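Local coordinates for protein predicted transcriptional regulator (Oenococcus oeni, PDB 3BY6) that probably binds DNA as a GntR-family transcription factor, through a winged helix-turn-helix domain, and pairs with a second copy of itself, at residues L14-R19 / E45-N50; E100-G105 / E109-I114. All blocks are in the same frame, centred on the assembly; numbering follows the deposited sequence.

Interaction 1. Residues L14-R19 / E45-N50; sequences LQLVDR and EKINPN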
# COMPACT_ATOMS: atom_id res chain seq x y z
N LEU D 14 2.93 13.65 -6.52
CA LEU D 14 2.43 13.19 -5.22
C LEU D 14 3.35 12.18 -4.58
O LEU D 14 3.40 12.08 -3.37
CB LEU D 14 1.01 12.61 -5.35
CG LEU D 14 -0.01 13.68 -5.77
CD1 LEU D 14 -1.28 13.07 -6.44
CD2 LEU D 14 -0.36 14.62 -4.61
N GLN D 15 4.11 11.42 -5.36
CA GLN D 15 5.13 10.60 -4.73
C GLN D 15 6.23 11.47 -4.10
O GLN D 15 6.82 11.10 -3.09
CB GLN D 15 5.72 9.62 -5.72
CG GLN D 15 4.67 8.63 -6.29
CD GLN D 15 5.25 7.61 -7.24
OE1 GLN D 15 6.37 7.12 -7.04
NE2 GLN D 15 4.50 7.29 -8.28
N LEU D 16 6.51 12.62 -4.70
CA LEU D 16 7.48 13.54 -4.14
C LEU D 16 6.91 14.32 -2.95
O LEU D 16 7.61 14.54 -1.99
CB LEU D 16 7.98 14.54 -5.18
CG LEU D 16 9.02 15.57 -4.70
CD1 LEU D 16 10.20 14.93 -3.97
CD2 LEU D 16 9.48 16.36 -5.94
N VAL D 17 5.65 14.73 -3.05
CA VAL D 17 4.91 15.27 -1.89
C VAL D 17 5.03 14.28 -0.74
O VAL D 17 5.37 14.68 0.40
CB VAL D 17 3.39 15.59 -2.23
CG1 VAL D 17 2.53 15.89 -0.96
CG2 VAL D 17 3.27 16.75 -3.25
N ASP D 18 4.79 12.99 -1.01
CA ASP D 18 4.83 11.96 0.05
C ASP D 18 6.22 11.88 0.62
O ASP D 18 6.42 11.68 1.83
CB ASP D 18 4.53 10.55 -0.46
CG ASP D 18 3.09 10.35 -0.99
OD1 ASP D 18 2.17 11.15 -0.73
OD2 ASP D 18 2.90 9.33 -1.69
N ARG D 19 7.21 11.95 -0.27
CA ARG D 19 8.60 11.73 0.16
C ARG D 19 9.00 12.84 1.12
O ARG D 19 9.58 12.59 2.18
CB ARG D 19 9.58 11.69 -1.02
CG ARG D 19 11.03 11.56 -0.61
CD ARG D 19 11.95 11.70 -1.85
NE ARG D 19 13.32 11.22 -1.65
CZ ARG D 19 13.68 9.93 -1.53
NH1 ARG D 19 12.77 8.96 -1.52
NH2 ARG D 19 14.96 9.61 -1.38
N GLU D 45 16.14 14.47 -7.61
CA GLU D 45 15.19 13.34 -7.77
C GLU D 45 15.02 12.88 -9.22
O GLU D 45 14.26 11.94 -9.49
CB GLU D 45 13.82 13.70 -7.17
CG GLU D 45 13.86 14.20 -5.73
CD GLU D 45 14.44 13.19 -4.75
OE1 GLU D 45 14.98 12.14 -5.15
OE2 GLU D 45 14.36 13.44 -3.55
N LYS D 46 15.72 13.53 -10.14
CA LYS D 46 15.70 13.20 -11.56
C LYS D 46 14.29 13.27 -12.15
O LYS D 46 13.87 12.39 -12.90
CB LYS D 46 16.36 11.84 -11.80
CG LYS D 46 17.79 11.77 -11.34
CD LYS D 46 18.41 10.44 -11.74
CE LYS D 46 19.90 10.47 -11.90
NZ LYS D 46 20.28 9.31 -12.78
N ILE D 47 13.57 14.33 -11.79
CA ILE D 47 12.19 14.59 -12.23
C ILE D 47 12.16 15.85 -13.08
O ILE D 47 13.03 16.70 -12.99
CB ILE D 47 11.26 14.89 -11.02
CG1 ILE D 47 11.35 13.83 -9.93
CG2 ILE D 47 9.81 15.00 -11.45
CD1 ILE D 47 10.54 14.24 -8.73
N ASN D 48 11.12 15.96 -13.89
CA ASN D 48 10.78 17.17 -14.62
C ASN D 48 10.64 18.34 -13.60
O ASN D 48 10.01 18.19 -12.56
CB ASN D 48 9.50 16.88 -15.44
CG ASN D 48 8.99 18.07 -16.26
OD1 ASN D 48 9.68 19.08 -16.44
ND2 ASN D 48 7.75 17.94 -16.77
N PRO D 49 11.32 19.47 -13.84
CA PRO D 49 11.08 20.65 -13.01
C PRO D 49 9.61 21.01 -12.76
O PRO D 49 9.26 21.35 -11.65
CB PRO D 49 11.81 21.77 -13.77
CG PRO D 49 12.93 21.07 -14.46
CD PRO D 49 12.39 19.71 -14.84
N ASN D 50 8.76 20.93 -13.79
CA ASN D 50 7.31 21.21 -13.66
C ASN D 50 6.62 20.32 -12.65
O ASN D 50 5.72 20.74 -11.93
CB ASN D 50 6.59 20.99 -15.02
CG ASN D 50 6.65 22.23 -15.93
OD1 ASN D 50 7.37 23.22 -15.67
ND2 ASN D 50 5.85 22.20 -17.02
O HOH W 1 16.73 11.40 -3.40

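Interaction 2. Residues E100-G105 / E109-I114; sequences ELIKSG and ERIKKI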
# COMPACT_ATOMS: atom_id res chain seq x y z
N GLU D 100 -8.58 -6.28 7.75
CA GLU D 100 -8.39 -7.28 6.73
C GLU D 100 -7.90 -8.67 7.23
O GLU D 100 -8.35 -9.69 6.74
CB GLU D 100 -7.48 -6.73 5.63
CG GLU D 100 -7.75 -7.48 4.30
CD GLU D 100 -7.01 -6.93 3.12
OE1 GLU D 100 -6.53 -5.78 3.23
OE2 GLU D 100 -6.93 -7.67 2.10
N LEU D 101 -6.99 -8.71 8.19
CA LEU D 101 -6.65 -9.96 8.90
C LEU D 101 -7.84 -10.58 9.63
O LEU D 101 -7.95 -11.79 9.71
CB LEU D 101 -5.51 -9.74 9.92
CG LEU D 101 -4.07 -9.62 9.37
CD1 LEU D 101 -3.13 -9.07 10.43
CD2 LEU D 101 -3.52 -10.94 8.77
N ILE D 102 -8.71 -9.78 10.21
CA ILE D 102 -9.84 -10.37 10.91
C ILE D 102 -10.78 -10.99 9.88
O ILE D 102 -11.39 -12.02 10.15
CB ILE D 102 -10.55 -9.36 11.81
CG1 ILE D 102 -9.72 -9.12 13.06
CG2 ILE D 102 -11.95 -9.85 12.22
CD1 ILE D 102 -10.21 -7.95 13.84
N LYS D 103 -10.85 -10.38 8.70
CA LYS D 103 -11.75 -10.81 7.64
C LYS D 103 -11.18 -12.02 6.85
O LYS D 103 -11.92 -12.83 6.25
CB LYS D 103 -12.10 -9.60 6.74
CG LYS D 103 -12.75 -9.95 5.40
CD LYS D 103 -13.49 -8.76 4.79
CE LYS D 103 -14.25 -9.16 3.49
NZ LYS D 103 -15.15 -8.02 3.05
N SER D 104 -9.85 -12.15 6.86
CA SER D 104 -9.20 -13.40 6.42
C SER D 104 -9.21 -14.44 7.54
O SER D 104 -8.34 -15.29 7.58
CB SER D 104 -7.75 -13.15 6.04
OG SER D 104 -6.93 -13.16 7.21
N GLY D 105 -10.17 -14.34 8.46
CA GLY D 105 -10.39 -15.37 9.48
C GLY D 105 -9.38 -15.51 10.61
O GLY D 105 -9.40 -16.54 11.29
N GLU D 109 -7.67 -12.12 19.18
CA GLU D 109 -6.76 -12.55 20.25
C GLU D 109 -5.41 -13.03 19.70
O GLU D 109 -4.37 -12.79 20.33
CB GLU D 109 -7.40 -13.63 21.13
CG GLU D 109 -6.62 -13.91 22.43
CD GLU D 109 -7.13 -15.15 23.20
OE1 GLU D 109 -8.07 -15.83 22.69
OE2 GLU D 109 -6.60 -15.45 24.31
N ARG D 110 -5.42 -13.69 18.53
CA ARG D 110 -4.18 -14.07 17.84
C ARG D 110 -3.41 -12.87 17.32
O ARG D 110 -2.19 -12.80 17.48
CB ARG D 110 -4.43 -15.03 16.67
CG ARG D 110 -3.14 -15.46 15.86
CD ARG D 110 -2.44 -16.71 16.49
NE ARG D 110 -1.00 -16.89 16.16
CZ ARG D 110 -0.50 -17.24 14.96
NH1 ARG D 110 -1.29 -17.38 13.90
NH2 ARG D 110 0.82 -17.39 14.81
N ILE D 111 -4.11 -11.94 16.69
CA ILE D 111 -3.49 -10.71 16.17
C ILE D 111 -2.75 -10.02 17.30
O ILE D 111 -1.65 -9.53 17.13
CB ILE D 111 -4.53 -9.75 15.50
CG1 ILE D 111 -5.13 -10.41 14.25
CG2 ILE D 111 -3.87 -8.41 15.14
CD1 ILE D 111 -6.23 -9.62 13.56
N LYS D 112 -3.36 -10.05 18.48
CA LYS D 112 -2.80 -9.45 19.68
C LYS D 112 -1.41 -10.07 20.00
O LYS D 112 -0.43 -9.35 20.19
CB LYS D 112 -3.80 -9.62 20.84
CG LYS D 112 -3.55 -8.69 22.03
CD LYS D 112 -4.86 -8.23 22.72
CE LYS D 112 -4.60 -7.90 24.20
NZ LYS D 112 -3.65 -6.71 24.41
N LYS D 113 -1.35 -11.40 19.99
CA LYS D 113 -0.11 -12.16 20.20
C LYS D 113 0.92 -11.85 19.14
O LYS D 113 2.09 -11.73 19.44
CB LYS D 113 -0.38 -13.66 20.16
CG LYS D 113 -1.21 -14.21 21.34
CD LYS D 113 -0.61 -13.88 22.74
CE LYS D 113 -0.69 -15.07 23.74
NZ LYS D 113 -0.29 -14.68 25.14
N ILE D 114 0.47 -11.75 17.89
CA ILE D 114 1.35 -11.49 16.75
C ILE D 114 2.04 -10.16 16.90
O ILE D 114 3.25 -10.04 16.70
CB ILE D 114 0.57 -11.59 15.38
CG1 ILE D 114 0.10 -13.02 15.12
CG2 ILE D 114 1.44 -11.12 14.19
CD1 ILE D 114 -0.63 -13.19 13.81

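Interaction 1. Residues L14-R19 / E45-N50
Arg19 and Glu45 make the polar half of this contact, a salt bridge with Arg19 NE 3.1 Å from Glu45 OE2. Their side chains approach from opposite directions, and the guanidinium and carboxylate planes stand 85° apart. OE2 meets the guanidinium obliquely, without the two-pronged match of coplanar groups, and the Arg19 CD methylene also lies 3.4 Å from Glu45 OE2. Arg19 spans the distance because its chain is extended from CG to NE, with CG anti to the backbone N (chi1 176°), whereas Glu45 folds back at chi2 (-61°). Water 1 adds a second link: it donates to Glu45 OE1 at 2.6 Å and accepts a weak bond from Arg19 NH2 at 3.2 Å. Glu45 OE1 also accepts from the backbone N of Met4 of the second subunit, so the carboxylate ties two chains together.

The apolar half centres on Leu16, whose isobutyl group forks between two partners. CD2 reaches Ile47 CD1 at 3.7 Å, and CD1 lies 4.1 Å from Glu45 CG, the aliphatic part of the acid. Val52 and Ala55 of helix 49-61, with Thr41 of helix 38-45, also touch Leu16, which thereby joins helix 12-25 to the helix-turn-helix pair.

Residues 46-48 make the turn between those helices: Lys46 takes positive phi as helix 38-45 ends, and Asn48 N-caps the next helix, its OD1 accepting weakly from Asn50 N.

With an alanine at Glu45, Arg19 would probably keep just a long, weak ion pair with Glu23, and Met4 N of the second subunit would lose its acceptor. The chemistry implies an aliphatic contact of Leu16 with Ile47, with charge at its margin shared between Arg19, a water and the second subunit.

Interaction 2. Residues E100-G105 / E109-I114
Ile111 CD1 is the single atom on which this contact turns: it lies 3.6 Å from Ile102 CG1 and 3.7 Å from Leu101 CB. The methyl thus enters between two consecutive residues of helix 79-103, meeting each near the base of its side chain and not at a terminal methyl. Ile102 and Ile111 cross at about a right angle, a small point of touch consistent with the 133 Å² buried in all. Ile111 reaches this far because its CG1 is anti to the carbonyl carbon (chi1 -65°) and the chain runs on extended through chi2 (176°) to CD1. Leu101 and Ile111 are buried, while Ile102 closes the exposed margin.

The next layer is the end of helix 79-103. Gly105, with positive phi, is the C-prime residue of a Schellman motif, in which Gly105 N bonds weakly to Ile102 O and Val106 N pairs with Leu101 O. That same Leu101 O accepts from Ser104 OG at 3.0 Å, the donor tilted 32° from the carbonyl plane. The carbonyls of both residues that receive Ile111 are therefore engaged in finishing the helix, which is consistent with a well-defined backbone beneath the contact where the chain turns toward helix 108-119. Two consecutive helices thus pack against each other across a short connection.

Farther out lies the second subunit. Its Leu90 packs on Leu101 and its Leu91 on Ile114, while its Arg89 forms a salt bridge with Glu100 OE2.

Between the two helices the first shell is wholly aliphatic, so it depends on shape and burial and carries no directional bond. Polar chemistry is left to the helix terminus and the partner chain, consistent with a helix pair settled in part by dimer packing.

Interactions 1 and 2 share no secondary-structure element and lie on opposite sides of the chain's centre, their own centres 37 Å apart. Interaction 1 joins helix 12-25 to the end of helix 38-45 and the turn after it, within the DNA-binding family region; its centre lies about 12 Å from the chain centre, partly buried. Interaction 2 is centred about 26 Å out, joining neighbouring helices across a short turn, yet two of its three touching residues are buried. Their chemistry differs accordingly: 14-19 with 45-50 combines an aliphatic centre with a charged, hydrated margin, whereas 100-105 with 109-114 is aliphatic alone. Both touch the second subunit, which is thus in contact on both sides of the chain's centre.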